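Local atomic coordinates of epimerase (Methylomonas sp. DH-1, PDB entry 7CJ7), a protein that catalyses the manganese-dependent epimerisation of ketoses at C3, acting most strongly on L-ribulose and also on D-ribulose, D-allulose and D-fructose. Residues Lys95-Leu100 with Ala143-Asn148; Tyr37-Ile42 with Arg65-Leu70; Ala134-Ala139 with Asp173-Pro178; Lys5-Gly10 with Gly241-Glu246. All coordinates share one frame; numbering follows the deposited sequence.

Contact 1: residues Lys95-Leu100 with Ala143-Asn148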
# COMPACT_ATOMS: atom_id res chain seq x y z
N LYS A 95 12.08 19.07 19.29
CA LYS A 95 12.45 20.17 18.37
C LYS A 95 11.25 20.50 17.47
O LYS A 95 10.99 21.71 17.27
CB LYS A 95 13.67 19.80 17.53
CG LYS A 95 14.17 20.91 16.61
CD LYS A 95 14.69 22.12 17.36
CE LYS A 95 15.05 23.26 16.44
NZ LYS A 95 15.45 24.47 17.20
N ALA A 96 10.53 19.49 16.98
CA ALA A 96 9.35 19.67 16.11
C ALA A 96 8.27 20.41 16.90
O ALA A 96 7.68 21.36 16.36
CB ALA A 96 8.85 18.34 15.58
N THR A 97 8.06 20.03 18.15
CA THR A 97 7.10 20.70 19.06
C THR A 97 7.50 22.17 19.21
O THR A 97 6.62 23.03 19.13
CB THR A 97 7.02 19.97 20.41
OG1 THR A 97 6.62 18.62 20.18
CG2 THR A 97 6.04 20.63 21.36
N ASP A 98 8.78 22.44 19.43
CA ASP A 98 9.31 23.80 19.64
C ASP A 98 9.05 24.65 18.40
O ASP A 98 8.65 25.82 18.53
CB ASP A 98 10.81 23.78 19.96
CG ASP A 98 11.17 23.18 21.32
OD1 ASP A 98 10.26 22.96 22.15
OD2 ASP A 98 12.38 22.98 21.54
N VAL A 99 9.29 24.09 17.22
CA VAL A 99 9.09 24.81 15.93
C VAL A 99 7.60 25.13 15.79
O VAL A 99 7.27 26.27 15.46
CB VAL A 99 9.61 24.00 14.73
CG1 VAL A 99 9.13 24.58 13.41
CG2 VAL A 99 11.12 23.90 14.76
N LEU A 100 6.74 24.14 16.05
CA LEU A 100 5.28 24.31 15.92
C LEU A 100 4.82 25.43 16.87
O LEU A 100 4.08 26.31 16.42
CB LEU A 100 4.60 22.98 16.25
CG LEU A 100 3.07 23.00 16.25
CD1 LEU A 100 2.52 23.33 14.87
CD2 LEU A 100 2.55 21.66 16.73
N ALA A 143 2.10 19.38 26.01
CA ALA A 143 1.02 19.91 26.87
C ALA A 143 1.47 21.24 27.47
O ALA A 143 0.63 22.12 27.69
CB ALA A 143 0.65 18.91 27.93
N ASP A 144 2.78 21.38 27.71
CA ASP A 144 3.38 22.59 28.32
C ASP A 144 3.34 23.76 27.33
O ASP A 144 3.44 24.91 27.78
CB ASP A 144 4.79 22.27 28.82
CG ASP A 144 4.82 21.33 30.02
OD1 ASP A 144 3.93 21.44 30.89
OD2 ASP A 144 5.73 20.48 30.08
N LYS A 145 3.17 23.48 26.03
CA LYS A 145 3.19 24.50 24.94
C LYS A 145 1.83 24.58 24.23
O LYS A 145 1.79 25.13 23.12
CB LYS A 145 4.32 24.16 23.97
CG LYS A 145 5.70 24.23 24.61
CD LYS A 145 6.84 24.26 23.64
CE LYS A 145 8.15 24.61 24.32
NZ LYS A 145 9.10 25.26 23.40
N GLY A 146 0.77 24.05 24.84
CA GLY A 146 -0.61 24.14 24.32
C GLY A 146 -0.79 23.39 23.01
O GLY A 146 -1.63 23.79 22.18
N ILE A 147 -0.06 22.29 22.83
CA ILE A 147 -0.05 21.52 21.55
C ILE A 147 -0.70 20.15 21.77
O ILE A 147 -0.39 19.47 22.78
CB ILE A 147 1.37 21.46 20.98
CG1 ILE A 147 1.77 22.81 20.36
CG2 ILE A 147 1.51 20.31 19.98
CD1 ILE A 147 3.25 22.99 20.20
N ASN A 148 -1.62 19.78 20.88
CA ASN A 148 -2.16 18.40 20.77
C ASN A 148 -1.27 17.59 19.83
O ASN A 148 -0.78 18.14 18.82
CB ASN A 148 -3.60 18.39 20.24
CG ASN A 148 -4.57 19.19 21.06
OD1 ASN A 148 -4.60 19.07 22.28
ND2 ASN A 148 -5.39 19.99 20.40
O HOH W 1 9.43 26.89 20.96
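Thr-97 and Ile-147 bring the two backbones to their nearest approach, 7.6 Å between CA atoms, where helix 83-102 passes the loop that leads from helix 125-143 into strand 148-152. That loop begins with a type I turn from Ala-143 to Gly-146, whose positive phi favours glycine. Beyond it Ile-147 turns its side chain to the helix. Its CD1 lies 3.5 Å from the carbonyl O of Thr-97 and also touches CG2 of that threonine, while its CG2 packs 3.7 Å from CD2 of Leu-100. Isoleucine suits the place because both branches pack on that leucine methyl. Thr-97 presents CG2 because its OG1 turns back beside the backbone N (chi1 -58°) and bonds to the carbonyl of Leu-93. Toward the surface, the extended Lys-145 reaches to Asp-98 in a salt bridge, NZ to OD1 2.9 Å. The ammonium comes from above the carboxylate plane, 60° out of it, and OD1 also bonds to the hydroxyl of Tyr-141. A water held by Asp-98 O, with a weak bond from Lys-145 NZ, adds a second link. Helix 83-102 thus packs on a helix-to-strand loop in the helical layer of the TIM barrel.

Contact 2: residues Tyr37-Ile42 with Arg65-Leu70. With SOL (L-sorbose), chain C.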
# COMPACT_ATOMS: atom_id res chain seq x y z
N TYR A 37 -7.14 28.07 1.39
CA TYR A 37 -6.93 27.24 2.61
C TYR A 37 -6.79 28.15 3.84
O TYR A 37 -6.37 29.32 3.71
CB TYR A 37 -5.73 26.31 2.44
CG TYR A 37 -5.98 25.18 1.48
CD1 TYR A 37 -6.56 23.99 1.89
CD2 TYR A 37 -5.65 25.30 0.14
CE1 TYR A 37 -6.80 22.96 1.00
CE2 TYR A 37 -5.87 24.27 -0.76
CZ TYR A 37 -6.46 23.10 -0.33
OH TYR A 37 -6.68 22.07 -1.20
N ASP A 38 -7.16 27.61 5.01
CA ASP A 38 -7.01 28.27 6.33
C ASP A 38 -5.58 28.08 6.85
O ASP A 38 -5.08 28.99 7.55
CB ASP A 38 -8.01 27.70 7.33
CG ASP A 38 -9.45 27.88 6.90
OD1 ASP A 38 -9.81 29.03 6.60
OD2 ASP A 38 -10.18 26.88 6.86
N TYR A 39 -4.95 26.95 6.57
CA TYR A 39 -3.59 26.66 7.09
C TYR A 39 -2.80 25.86 6.06
O TYR A 39 -3.37 25.28 5.13
CB TYR A 39 -3.66 25.94 8.44
CG TYR A 39 -4.19 24.53 8.40
CD1 TYR A 39 -3.34 23.45 8.21
CD2 TYR A 39 -5.54 24.26 8.52
CE1 TYR A 39 -3.82 22.15 8.17
CE2 TYR A 39 -6.03 22.97 8.47
CZ TYR A 39 -5.18 21.91 8.27
OH TYR A 39 -5.66 20.63 8.20
N ILE A 40 -1.49 25.87 6.25
CA ILE A 40 -0.56 24.95 5.54
C ILE A 40 -0.03 23.95 6.56
O ILE A 40 0.22 24.34 7.72
CB ILE A 40 0.57 25.73 4.86
CG1 ILE A 40 1.51 24.78 4.11
CG2 ILE A 40 1.32 26.58 5.87
CD1 ILE A 40 2.11 25.35 2.88
N GLU A 41 0.10 22.69 6.15
CA GLU A 41 0.71 21.64 6.98
C GLU A 41 2.16 21.50 6.55
O GLU A 41 2.41 21.06 5.43
CB GLU A 41 -0.06 20.33 6.86
CG GLU A 41 0.41 19.28 7.84
CD GLU A 41 -0.37 17.99 7.69
OE1 GLU A 41 -1.60 18.03 7.93
OE2 GLU A 41 0.25 16.99 7.29
N ILE A 42 3.07 21.92 7.41
CA ILE A 42 4.53 21.89 7.12
C ILE A 42 5.07 20.51 7.48
O ILE A 42 4.81 20.06 8.60
CB ILE A 42 5.25 23.02 7.87
CG1 ILE A 42 4.67 24.39 7.48
CG2 ILE A 42 6.74 22.93 7.63
CD1 ILE A 42 5.17 25.54 8.31
N ARG A 65 -2.47 30.17 8.80
CA ARG A 65 -2.04 29.43 10.01
C ARG A 65 -1.17 28.25 9.56
O ARG A 65 -1.09 27.97 8.33
CB ARG A 65 -3.27 29.01 10.83
CG ARG A 65 -4.07 30.19 11.36
CD ARG A 65 -5.11 29.83 12.39
NE ARG A 65 -6.19 28.97 11.93
CZ ARG A 65 -7.25 29.38 11.21
NH1 ARG A 65 -7.34 30.64 10.83
NH2 ARG A 65 -8.20 28.52 10.85
N ALA A 66 -0.51 27.58 10.50
CA ALA A 66 0.31 26.39 10.21
C ALA A 66 0.08 25.32 11.27
O ALA A 66 -0.08 25.66 12.46
CB ALA A 66 1.76 26.78 10.11
N HIS A 67 0.02 24.07 10.83
CA HIS A 67 0.19 22.87 11.68
C HIS A 67 1.40 22.12 11.12
O HIS A 67 1.90 22.51 10.07
CB HIS A 67 -1.09 22.03 11.73
CG HIS A 67 -2.25 22.74 12.33
ND1 HIS A 67 -2.22 23.28 13.61
CD2 HIS A 67 -3.49 22.97 11.84
CE1 HIS A 67 -3.39 23.82 13.88
NE2 HIS A 67 -4.19 23.64 12.81
N ALA A 68 1.87 21.09 11.80
CA ALA A 68 3.08 20.37 11.35
C ALA A 68 2.82 18.87 11.42
O ALA A 68 2.16 18.41 12.34
CB ALA A 68 4.26 20.77 12.19
N SER A 69 3.37 18.14 10.46
CA SER A 69 3.38 16.66 10.45
C SER A 69 4.82 16.21 10.24
O SER A 69 5.63 16.99 9.69
CB SER A 69 2.45 16.13 9.38
OG SER A 69 2.90 16.48 8.08
N LEU A 70 5.15 15.00 10.68
CA LEU A 70 6.44 14.40 10.31
C LEU A 70 6.33 12.89 10.40
O LEU A 70 5.32 12.39 10.89
CB LEU A 70 7.53 14.95 11.24
CG LEU A 70 7.35 14.63 12.71
CD1 LEU A 70 7.89 13.24 13.05
CD2 LEU A 70 8.01 15.68 13.58
C1 SOL C . 2.28 9.37 4.84
O1 SOL C . 1.82 8.38 3.96
C2 SOL C . 1.21 10.36 5.17
O2 SOL C . 0.03 10.07 5.04
C3 SOL C . 1.63 11.75 5.64
O3 SOL C . 0.58 12.39 6.32
C4 SOL C . 2.88 11.69 6.51
O4 SOL C . 2.60 10.92 7.68
C5 SOL C . 3.38 13.07 6.95
O5 SOL C . 4.43 12.90 7.91
C6 SOL C . 3.89 13.92 5.81
O6 SOL C . 4.30 15.20 6.29
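Strands 39-43 and 65-72 are the two strands of a beta-alpha-beta unit of the TIM barrel, joined through helix 52-61, and their C-terminal ends open on the sugar pocket. They run parallel, and backbone bonds alternate from Arg-65 N to Asp-38 O, through Ile-40 N to Arg-65 O (3.0 Å), His-67 N to Ile-40 O and Ile-42 N to His-67 O, ending with Ser-69 N to Ile-42 O. Ile-40, Ile-42, Ala-66 and Ala-68 share one face, where the small alanines let the bulky isoleucines sit close; CD1 of Ile-42 is 4.1 Å from CB of Ala-66. The other face carries Tyr-39, Glu-41, Arg-65 and His-67. His-67 sets its edge against the Tyr-39 ring, CD2 over the ring centre, in a T-shaped pair with planes at 66° and centroids 4.8 Å apart. Both rings are anchored at their polar ends, His-67 NE2 by Glu-8 and Tyr-39 OH by Thr-244. Farther along, Glu-41 extends with CG opposite its backbone N (chi1 -172°), which brings its carboxylate to Ser-69, while OE1 is bonded to Tyr-209, Thr-244 and the manganese ligand His-211. A glutamine here, without the negative charge, would probably hold the His-211 imidazole and the serine hydroxyl less firmly. Ser-69 OG donates to Glu-41 OE2 at 2.8 Å and accepts a hydrogen bond from O6 of the bound L-sorbose at 2.6 Å.

Contact 3: residues Ala134-Ala139 with Asp173-Pro178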
# COMPACT_ATOMS: atom_id res chain seq x y z
N ALA A 134 7.03 6.66 24.57
CA ALA A 134 7.53 7.83 23.82
C ALA A 134 6.38 8.82 23.62
O ALA A 134 6.61 10.04 23.70
CB ALA A 134 8.12 7.41 22.50
N MET A 135 5.18 8.32 23.33
CA MET A 135 4.04 9.23 23.04
C MET A 135 3.54 9.85 24.35
O MET A 135 3.05 11.00 24.31
CB MET A 135 2.91 8.51 22.29
CG MET A 135 3.31 8.11 20.88
SD MET A 135 3.88 9.49 19.83
CE MET A 135 5.63 9.52 20.20
N GLN A 136 3.70 9.16 25.48
CA GLN A 136 3.41 9.77 26.79
C GLN A 136 4.38 10.93 27.03
O GLN A 136 3.92 12.00 27.45
CB GLN A 136 3.49 8.74 27.91
CG GLN A 136 2.38 7.71 27.80
CD GLN A 136 2.55 6.59 28.80
OE1 GLN A 136 3.66 6.24 29.18
NE2 GLN A 136 1.43 6.01 29.20
N ARG A 137 5.68 10.71 26.83
CA ARG A 137 6.70 11.76 27.09
C ARG A 137 6.44 12.96 26.15
O ARG A 137 6.50 14.11 26.62
CB ARG A 137 8.12 11.20 26.94
CG ARG A 137 8.46 10.10 27.93
CD ARG A 137 9.95 9.79 27.95
NE ARG A 137 10.44 9.28 26.67
CZ ARG A 137 10.38 8.01 26.29
NH1 ARG A 137 9.84 7.11 27.08
NH2 ARG A 137 10.86 7.65 25.12
N LEU A 138 6.14 12.69 24.88
CA LEU A 138 5.89 13.77 23.89
C LEU A 138 4.60 14.51 24.27
O LEU A 138 4.62 15.74 24.26
CB LEU A 138 5.77 13.18 22.49
CG LEU A 138 5.33 14.18 21.42
CD1 LEU A 138 6.30 15.35 21.34
CD2 LEU A 138 5.20 13.50 20.07
N ALA A 139 3.52 13.79 24.56
CA ALA A 139 2.24 14.43 24.95
C ALA A 139 2.49 15.39 26.12
O ALA A 139 1.94 16.51 26.11
CB ALA A 139 1.21 13.38 25.29
N ASP A 173 -5.39 4.27 24.29
CA ASP A 173 -5.89 3.90 25.64
C ASP A 173 -4.70 3.64 26.56
O ASP A 173 -4.78 3.98 27.74
CB ASP A 173 -6.78 2.66 25.61
CG ASP A 173 -8.15 2.90 25.01
OD1 ASP A 173 -8.60 4.06 25.00
OD2 ASP A 173 -8.78 1.90 24.56
N GLU A 174 -3.62 3.06 26.03
CA GLU A 174 -2.38 2.77 26.80
C GLU A 174 -1.60 4.08 26.98
O GLU A 174 -1.02 4.27 28.06
CB GLU A 174 -1.55 1.67 26.11
CG GLU A 174 -2.28 0.34 26.00
CD GLU A 174 -1.61 -0.72 25.13
OE1 GLU A 174 -2.32 -1.64 24.66
OE2 GLU A 174 -0.39 -0.62 24.90
N VAL A 175 -1.58 4.96 25.99
CA VAL A 175 -0.92 6.28 26.13
C VAL A 175 -1.64 7.05 27.25
O VAL A 175 -0.97 7.57 28.14
CB VAL A 175 -0.93 7.06 24.81
CG1 VAL A 175 -0.47 8.49 25.02
CG2 VAL A 175 -0.09 6.33 23.76
N ASN A 176 -2.96 7.12 27.17
CA ASN A 176 -3.83 7.71 28.21
C ASN A 176 -3.40 9.15 28.51
O ASN A 176 -3.12 9.46 29.68
CB ASN A 176 -3.79 6.87 29.49
CG ASN A 176 -4.89 7.29 30.42
OD1 ASN A 176 -5.93 7.73 29.94
ND2 ASN A 176 -4.68 7.16 31.71
N ARG A 177 -3.36 10.00 27.49
CA ARG A 177 -3.06 11.44 27.61
C ARG A 177 -4.17 12.24 26.95
O ARG A 177 -4.59 11.91 25.85
CB ARG A 177 -1.69 11.74 26.99
CG ARG A 177 -0.53 11.14 27.77
CD ARG A 177 -0.46 11.69 29.18
NE ARG A 177 0.80 11.41 29.83
CZ ARG A 177 1.04 10.34 30.56
NH1 ARG A 177 0.11 9.42 30.69
NH2 ARG A 177 2.22 10.18 31.15
N PRO A 178 -4.67 13.31 27.61
CA PRO A 178 -5.83 14.05 27.11
C PRO A 178 -5.55 14.83 25.82
O PRO A 178 -6.49 15.19 25.13
CB PRO A 178 -6.14 15.03 28.25
CG PRO A 178 -4.82 15.20 28.97
CD PRO A 178 -4.15 13.84 28.88
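This is a partly buried helix-to-helix contact on the outer layer of the barrel, where the side of helix 125-143 meets the C-terminal end of helix 165-175 and the turn after it. Gln-136 carries most of it. Its chain is extended beyond CG (chi2 173°), which carries NE2 as far as the carbonyl O of Val-175, 3.1 Å away. The hydrogen bond is straight at the N-H (162°) but reaches the oxygen from the side, tilted off the carbonyl plane. The acceptor stands at the helix end, just before Asn-176 takes positive phi. Arg-177 folds back at chi2 and lays its guanidinium over the glutamine, the two planes 20° apart and stacked, with NH2 3.8 Å from Gln-136 CB; its NE is paired with Asp-140. An alanine at Gln-136, lacking the amide, is likely to leave the guanidinium of Arg-177 freer to turn and the Val-175 carbonyl without its side-chain donor. The small methyl of Ala-139 meets the first carbons of Arg-177, CB to CB 3.7 Å, and on the inner side Met-135 CB lies 4.0 Å from CG2 of Val-175. Such side-by-side packing of successive outer helices belongs to the alpha layer of a TIM barrel.

Contact 4: residues Lys5-Gly10 with Gly241-Glu246. With MN (manganese (II) ion), chain D; SOL (L-sorbose), chain C.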
# COMPACT_ATOMS: atom_id res chain seq x y z
N LYS A 5 -9.62 22.78 19.28
CA LYS A 5 -9.62 22.41 17.85
C LYS A 5 -10.77 23.16 17.17
O LYS A 5 -11.82 23.39 17.80
CB LYS A 5 -9.79 20.90 17.66
CG LYS A 5 -8.64 20.05 18.18
CD LYS A 5 -8.89 18.57 18.03
CE LYS A 5 -7.72 17.74 18.50
NZ LYS A 5 -6.60 17.78 17.54
N ARG A 6 -10.57 23.55 15.92
CA ARG A 6 -11.66 24.14 15.12
C ARG A 6 -11.70 23.40 13.78
O ARG A 6 -10.65 22.86 13.35
CB ARG A 6 -11.43 25.64 14.95
CG ARG A 6 -10.16 25.97 14.18
CD ARG A 6 -10.01 27.47 13.93
NE ARG A 6 -9.18 28.11 14.94
CZ ARG A 6 -8.75 29.37 14.88
NH1 ARG A 6 -9.08 30.14 13.85
NH2 ARG A 6 -8.00 29.86 15.85
N LEU A 7 -12.87 23.38 13.15
CA LEU A 7 -13.00 22.93 11.75
C LEU A 7 -12.24 23.93 10.87
O LEU A 7 -12.63 25.09 10.82
CB LEU A 7 -14.48 22.86 11.37
CG LEU A 7 -14.74 22.34 9.96
CD1 LEU A 7 -14.07 21.00 9.75
CD2 LEU A 7 -16.24 22.25 9.70
N GLU A 8 -11.18 23.49 10.21
CA GLU A 8 -10.37 24.36 9.32
C GLU A 8 -9.76 23.46 8.25
O GLU A 8 -9.56 22.27 8.53
CB GLU A 8 -9.32 25.15 10.09
CG GLU A 8 -8.53 24.32 11.09
CD GLU A 8 -7.45 25.13 11.81
OE1 GLU A 8 -6.84 24.60 12.74
OE2 GLU A 8 -7.23 26.28 11.42
N TYR A 9 -9.52 24.03 7.07
CA TYR A 9 -9.06 23.30 5.88
C TYR A 9 -7.63 23.72 5.54
O TYR A 9 -7.30 24.92 5.52
CB TYR A 9 -10.01 23.54 4.71
CG TYR A 9 -11.44 23.23 5.06
CD1 TYR A 9 -11.98 21.97 4.85
CD2 TYR A 9 -12.24 24.18 5.68
CE1 TYR A 9 -13.29 21.69 5.19
CE2 TYR A 9 -13.55 23.91 6.02
CZ TYR A 9 -14.08 22.66 5.76
OH TYR A 9 -15.38 22.41 6.11
N GLY A 10 -6.80 22.72 5.25
CA GLY A 10 -5.36 22.93 5.04
C GLY A 10 -4.85 22.15 3.85
O GLY A 10 -5.54 21.20 3.39
N GLY A 241 -12.32 19.65 13.45
CA GLY A 241 -10.86 19.70 13.58
C GLY A 241 -10.23 19.91 12.22
O GLY A 241 -10.92 20.07 11.22
N PRO A 242 -8.89 19.93 12.16
CA PRO A 242 -8.19 20.12 10.89
C PRO A 242 -8.53 19.03 9.87
O PRO A 242 -8.64 17.86 10.22
CB PRO A 242 -6.71 20.08 11.29
CG PRO A 242 -6.72 20.46 12.74
CD PRO A 242 -7.98 19.86 13.30
N ILE A 243 -8.72 19.45 8.63
CA ILE A 243 -8.84 18.56 7.44
C ILE A 243 -7.81 19.04 6.42
O ILE A 243 -7.99 20.17 5.93
CB ILE A 243 -10.27 18.60 6.87
CG1 ILE A 243 -11.30 18.20 7.94
CG2 ILE A 243 -10.35 17.73 5.62
CD1 ILE A 243 -12.74 18.32 7.48
N THR A 244 -6.77 18.25 6.17
CA THR A 244 -5.67 18.60 5.23
C THR A 244 -5.81 17.78 3.95
O THR A 244 -5.91 16.55 4.03
CB THR A 244 -4.28 18.29 5.80
OG1 THR A 244 -4.10 18.89 7.07
CG2 THR A 244 -3.17 18.77 4.88
N PHE A 245 -5.80 18.46 2.81
CA PHE A 245 -5.64 17.81 1.49
C PHE A 245 -4.17 17.41 1.36
O PHE A 245 -3.26 18.25 1.53
CB PHE A 245 -6.08 18.72 0.35
CG PHE A 245 -5.67 18.20 -1.00
CD1 PHE A 245 -6.04 16.93 -1.42
CD2 PHE A 245 -4.91 18.97 -1.86
CE1 PHE A 245 -5.65 16.44 -2.66
CE2 PHE A 245 -4.52 18.49 -3.10
CZ PHE A 245 -4.90 17.24 -3.50
N GLU A 246 -3.95 16.13 1.05
CA GLU A 246 -2.61 15.54 0.90
C GLU A 246 -2.53 14.86 -0.47
O GLU A 246 -3.45 14.10 -0.82
CB GLU A 246 -2.33 14.57 2.04
CG GLU A 246 -0.93 14.01 2.01
CD GLU A 246 -0.53 13.38 3.32
OE1 GLU A 246 0.46 13.83 3.94
OE2 GLU A 246 -1.22 12.45 3.73
MN MN D . -1.41 11.51 5.63
C1 SOL C . 2.28 9.37 4.84
O1 SOL C . 1.82 8.38 3.96
C2 SOL C . 1.21 10.36 5.17
O2 SOL C . 0.03 10.07 5.04
C3 SOL C . 1.63 11.75 5.64
O3 SOL C . 0.58 12.39 6.32
C4 SOL C . 2.88 11.69 6.51
O4 SOL C . 2.60 10.92 7.68
C5 SOL C . 3.38 13.07 6.95
O5 SOL C . 4.43 12.90 7.91
C6 SOL C . 3.89 13.92 5.81
O6 SOL C . 4.30 15.20 6.29
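Strands 8-12 and 242-245 run parallel, their short segments 4.6 Å apart and inclined at 23°, with Ile-243 N bonded to Glu-8 O (2.9 Å), Gly-10 N to Ile-243 O and Phe-245 N to Gly-10 O. Apolar groups pack on one side of the sheet: CD1 of Ile-243 rests 3.8 Å from CD1 of Leu-7 and 4.1 Å from CE1 of Tyr-9, whose side chain runs beside it. Helix 271-285 packs against Tyr-9 from without. On the barrel's inner side Pro-242 lies alongside Glu-8, CG 4.1 Å from OE1, and the Glu-8 carboxylate forms a salt bridge with Arg-65. Gly-10 has no side chain to compete with Thr-244; with OG1 of that threonine beside the backbone N (chi1 -53°), CG2 falls opposite that N and sits 3.7 Å from Gly-10 O. Past the strand, Glu-246 extends into the pocket, and its OE2 binds the manganese ion at 2.1 Å. Asp-185, His-211 and Glu-152 supply the other protein ligands, and O2 and O3 of L-sorbose complete the site. Glu-246 OE1 stands 2.9 Å from C3 of the sugar, the carbon at which epimerisation occurs, and this position agrees with the proton donor and acceptor role inferred for this residue by similarity.

Overall arrangement
From the N terminus, residues 5-10 wait for 241-246, so contact 4 closes a loop of about 230 residues and joins the first barrel strand to the last. The other three contacts lie within that long loop. Contact 2 comes first, closing a short loop between the second and third strands, and it ends before contact 1 opens. Contacts 1 and 3 cross: residues 134-139 fall between the two segments of contact 1, and 173-178 follow both. Contact 1 leans on contact 2 through Leu-100 and Ala-96, and on contact 3 where Thr-97 meets Leu-138. Contacts 2 and 4 share the sheet, the Arg-65 to Glu-8 salt bridge and the bound sugar, whereas contact 3 stays in the helical layer.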